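Local coordinates for protein 2-hydroxyhepta-2,4-diene-1,7-dioate isomerase (Corynebacterium glutamicum, PDB 4DBF) that probably acts as a metal-dependent lyase or isomerase of the fumarylacetoacetate hydrolase (FAH) family, decarboxylating oxaloacetate, at residues Val158-Ser170 / Tyr270-Gly282. Residues are numbered along the deposited sequence; the frame is centred on the assembly and turned at random.
Sequences VVLGFTIINDVSS and YIEIEIPGIGKLG. With MG (magnesium ion), chain C.
Ile164 projects from strand 159-166 onto one face of the hairpin formed by strands 270-275 and 279-282, meeting Ile273, Ile275, Ile278 and Leu281. Its two branches divide the work. With chi1 at -52°, CG1 lies beside the backbone N and CG2 anti to it; CG2 presses on Ile273 CG2 at 3.5 Å, tight for two carbons, and also faces Leu281 CD2. CG1 turns the other way, 3.7 Å from Ile278 CG2 and close to Ile275 CD1, and the extended chain carries CD1 on to 3.4 Å from Gly279 O. Ile278 CD1 reaches further along the strand, to 3.8 Å from Phe162 CB, while the Phe162 ring leads away from the hairpin. Leu281 CD2 lies 3.6 Å from Ile164 O.

The polar link runs through one water, which accepts from Asn166 ND2 (2.8 Å) and donates to Leu281 O. The same ND2 rests against Ile271 CG2, and Asn166 OD1 is taken by the backbone N of Glu136, so both ends of the amide are tied down. Within the hairpin, Ile275 O accepts from Ile278 N and Gly279 N, which approach from opposite faces of its plane; this is a classic beta bulge, with Ile278 and Gly279 both opposite Ile275 beside the turn, and the Ile278 side chain points toward strand 159-166.

Asp167, next to Asn166 in the chain, points its carboxylate elsewhere: OD2 binds magnesium at 2.2 Å with Glu136, Glu138 and three waters, and OD1 makes a salt bridge to Lys112.

The contact is thus face-to-face sheet packing in the core of the FAH-family domain. Strand 159-170 lies between strands 133-143 and 190-197, whose Phe135, Leu139 and Pro194 join the apolar layer, and the hairpin is flanked by strands 124-126 and 209-216.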
# COMPACT_ATOMS: atom_id res chain seq x y z
N VAL A 158 -17.95 -9.76 4.95
CA VAL A 158 -16.59 -9.29 5.16
C VAL A 158 -16.47 -7.81 5.51
O VAL A 158 -15.40 -7.36 5.78
CB VAL A 158 -15.67 -9.55 3.96
CG1 VAL A 158 -15.56 -11.01 3.62
CG2 VAL A 158 -16.05 -8.73 2.77
N VAL A 159 -17.56 -7.08 5.47
CA VAL A 159 -17.47 -5.68 5.82
C VAL A 159 -17.86 -5.33 7.26
O VAL A 159 -18.87 -5.74 7.76
CB VAL A 159 -18.01 -4.69 4.76
CG1 VAL A 159 -18.26 -5.28 3.39
CG2 VAL A 159 -19.06 -3.74 5.26
N LEU A 160 -16.99 -4.58 7.89
CA LEU A 160 -17.26 -4.03 9.18
C LEU A 160 -18.31 -2.95 9.09
O LEU A 160 -19.22 -2.95 9.83
CB LEU A 160 -15.99 -3.47 9.82
CG LEU A 160 -16.15 -2.78 11.15
CD1 LEU A 160 -16.70 -3.67 12.23
CD2 LEU A 160 -14.95 -2.01 11.63
N GLY A 161 -18.13 -2.02 8.19
CA GLY A 161 -19.08 -0.93 8.05
C GLY A 161 -18.65 0.05 6.99
O GLY A 161 -17.71 -0.22 6.19
N PHE A 162 -19.34 1.19 6.96
CA PHE A 162 -19.13 2.16 5.90
C PHE A 162 -18.56 3.40 6.54
O PHE A 162 -18.89 3.69 7.67
CB PHE A 162 -20.47 2.55 5.19
CG PHE A 162 -20.97 1.50 4.24
CD1 PHE A 162 -20.09 0.70 3.52
CD2 PHE A 162 -22.34 1.30 4.05
CE1 PHE A 162 -20.57 -0.32 2.65
CE2 PHE A 162 -22.81 0.31 3.15
CZ PHE A 162 -21.92 -0.50 2.47
N THR A 163 -17.71 4.13 5.81
CA THR A 163 -17.29 5.45 6.25
C THR A 163 -17.16 6.36 5.04
O THR A 163 -17.54 5.97 3.96
CB THR A 163 -15.98 5.35 7.16
OG1 THR A 163 -15.73 6.63 7.75
CG2 THR A 163 -14.80 4.89 6.34
N ILE A 164 -16.65 7.57 5.20
CA ILE A 164 -16.48 8.44 4.07
C ILE A 164 -14.99 8.54 3.81
O ILE A 164 -14.17 8.55 4.78
CB ILE A 164 -17.04 9.87 4.36
CG1 ILE A 164 -18.50 9.80 4.89
CG2 ILE A 164 -16.91 10.73 3.07
CD1 ILE A 164 -19.02 11.19 5.37
N ILE A 165 -14.61 8.62 2.54
CA ILE A 165 -13.21 8.97 2.17
C ILE A 165 -13.21 10.15 1.20
O ILE A 165 -14.10 10.29 0.38
CB ILE A 165 -12.43 7.74 1.62
CG1 ILE A 165 -10.96 8.15 1.32
CG2 ILE A 165 -13.10 7.11 0.30
CD1 ILE A 165 -10.04 7.00 1.00
N ASN A 166 -12.23 11.04 1.33
CA ASN A 166 -12.02 12.12 0.36
C ASN A 166 -10.79 11.67 -0.44
O ASN A 166 -9.66 11.66 0.10
CB ASN A 166 -11.82 13.47 1.11
CG ASN A 166 -11.79 14.63 0.17
OD1 ASN A 166 -11.59 14.43 -1.05
ND2 ASN A 166 -11.96 15.85 0.69
N ASP A 167 -10.97 11.21 -1.69
CA ASP A 167 -9.84 10.68 -2.48
C ASP A 167 -9.21 11.90 -3.19
O ASP A 167 -9.50 12.19 -4.36
CB ASP A 167 -10.38 9.63 -3.48
CG ASP A 167 -9.33 9.06 -4.39
OD1 ASP A 167 -8.11 9.20 -4.16
OD2 ASP A 167 -9.70 8.45 -5.41
N VAL A 168 -8.34 12.60 -2.47
CA VAL A 168 -7.79 13.89 -2.94
C VAL A 168 -6.79 13.52 -4.02
O VAL A 168 -6.09 12.55 -3.86
CB VAL A 168 -7.08 14.58 -1.78
CG1 VAL A 168 -6.40 15.84 -2.25
CG2 VAL A 168 -8.15 14.90 -0.65
N SER A 169 -6.75 14.27 -5.12
CA SER A 169 -6.01 13.90 -6.31
C SER A 169 -5.46 15.18 -7.00
O SER A 169 -6.28 16.09 -7.29
CB SER A 169 -7.00 13.26 -7.34
OG SER A 169 -7.96 12.39 -6.67
N SER A 170 -4.15 15.23 -7.25
CA SER A 170 -3.55 16.29 -8.10
C SER A 170 -3.84 15.88 -9.55
O SER A 170 -3.23 14.92 -10.05
CB SER A 170 -2.04 16.35 -7.91
OG SER A 170 -1.44 17.23 -8.90
N TYR A 270 -11.97 25.05 2.44
CA TYR A 270 -12.39 24.03 3.35
C TYR A 270 -13.27 23.13 2.51
O TYR A 270 -14.06 23.61 1.72
CB TYR A 270 -13.22 24.61 4.50
CG TYR A 270 -13.57 23.60 5.58
CD1 TYR A 270 -12.67 23.31 6.63
CD2 TYR A 270 -14.77 22.92 5.54
CE1 TYR A 270 -13.01 22.35 7.63
CE2 TYR A 270 -15.13 21.99 6.57
CZ TYR A 270 -14.24 21.71 7.58
OH TYR A 270 -14.61 20.81 8.55
N ILE A 271 -13.15 21.82 2.70
CA ILE A 271 -13.94 20.84 1.95
C ILE A 271 -14.72 19.89 2.88
O ILE A 271 -14.17 19.35 3.82
CB ILE A 271 -13.02 20.04 0.91
CG1 ILE A 271 -13.83 19.02 0.10
CG2 ILE A 271 -11.85 19.27 1.56
CD1 ILE A 271 -14.88 19.60 -0.85
N GLU A 272 -16.00 19.71 2.62
CA GLU A 272 -16.79 18.86 3.49
C GLU A 272 -17.58 17.88 2.64
O GLU A 272 -18.45 18.30 1.83
CB GLU A 272 -17.75 19.72 4.32
CG GLU A 272 -18.58 18.97 5.35
CD GLU A 272 -19.46 19.96 6.11
OE1 GLU A 272 -20.42 20.48 5.52
OE2 GLU A 272 -19.18 20.21 7.29
N ILE A 273 -17.35 16.59 2.86
CA ILE A 273 -18.12 15.61 2.14
C ILE A 273 -19.29 15.22 3.05
O ILE A 273 -19.08 14.98 4.26
CB ILE A 273 -17.28 14.31 1.83
CG1 ILE A 273 -15.90 14.62 1.17
CG2 ILE A 273 -18.11 13.27 1.03
CD1 ILE A 273 -15.98 15.37 -0.11
N GLU A 274 -20.47 15.03 2.48
CA GLU A 274 -21.58 14.56 3.30
C GLU A 274 -22.20 13.31 2.71
O GLU A 274 -22.53 13.30 1.55
CB GLU A 274 -22.67 15.64 3.46
CG GLU A 274 -23.94 15.13 4.05
CD GLU A 274 -25.00 16.22 4.17
OE1 GLU A 274 -25.48 16.74 3.11
OE2 GLU A 274 -25.38 16.49 5.32
N ILE A 275 -22.37 12.25 3.51
CA ILE A 275 -23.11 11.08 3.09
C ILE A 275 -24.21 10.82 4.15
O ILE A 275 -23.89 10.47 5.26
CB ILE A 275 -22.21 9.83 2.86
CG1 ILE A 275 -21.15 10.06 1.76
CG2 ILE A 275 -23.11 8.63 2.50
CD1 ILE A 275 -20.34 8.83 1.43
N PRO A 276 -25.51 11.05 3.82
CA PRO A 276 -26.59 10.86 4.82
C PRO A 276 -26.59 9.44 5.36
O PRO A 276 -26.35 8.47 4.60
CB PRO A 276 -27.89 11.17 4.02
CG PRO A 276 -27.46 11.14 2.52
CD PRO A 276 -26.03 11.62 2.56
N GLY A 277 -26.75 9.28 6.66
CA GLY A 277 -26.62 7.94 7.23
C GLY A 277 -25.25 7.67 7.84
O GLY A 277 -25.11 6.80 8.73
N ILE A 278 -24.24 8.40 7.37
CA ILE A 278 -22.90 8.32 7.94
C ILE A 278 -22.65 9.65 8.63
O ILE A 278 -22.51 9.70 9.84
CB ILE A 278 -21.82 8.02 6.83
CG1 ILE A 278 -22.23 6.76 6.03
CG2 ILE A 278 -20.38 7.96 7.48
CD1 ILE A 278 -21.15 6.28 5.03
N GLY A 279 -22.61 10.75 7.87
CA GLY A 279 -22.31 12.04 8.47
C GLY A 279 -21.52 12.94 7.57
O GLY A 279 -21.73 12.93 6.37
N LYS A 280 -20.58 13.68 8.14
CA LYS A 280 -19.82 14.66 7.34
C LYS A 280 -18.33 14.52 7.60
O LYS A 280 -17.93 14.27 8.72
CB LYS A 280 -20.27 16.08 7.69
CG LYS A 280 -21.63 16.45 7.10
CD LYS A 280 -22.03 17.83 7.64
CE LYS A 280 -23.41 18.22 7.13
NZ LYS A 280 -23.89 19.46 7.83
N LEU A 281 -17.54 14.65 6.55
CA LEU A 281 -16.09 14.62 6.64
C LEU A 281 -15.56 15.95 6.11
O LEU A 281 -15.57 16.18 4.88
CB LEU A 281 -15.51 13.41 5.85
CG LEU A 281 -13.96 13.30 5.82
CD1 LEU A 281 -13.38 13.15 7.28
CD2 LEU A 281 -13.59 12.10 4.93
N GLY A 282 -15.10 16.83 7.03
CA GLY A 282 -14.63 18.20 6.67
C GLY A 282 -13.13 18.29 6.90
O GLY A 282 -12.62 17.73 7.87
MG MG C . -11.53 8.22 -6.62
O HOH W 1 -12.88 16.06 3.33
O HOH W 2 -10.50 7.70 -8.33
O HOH W 3 -11.63 6.12 -6.15
O HOH W 4 -13.20 8.36 -7.80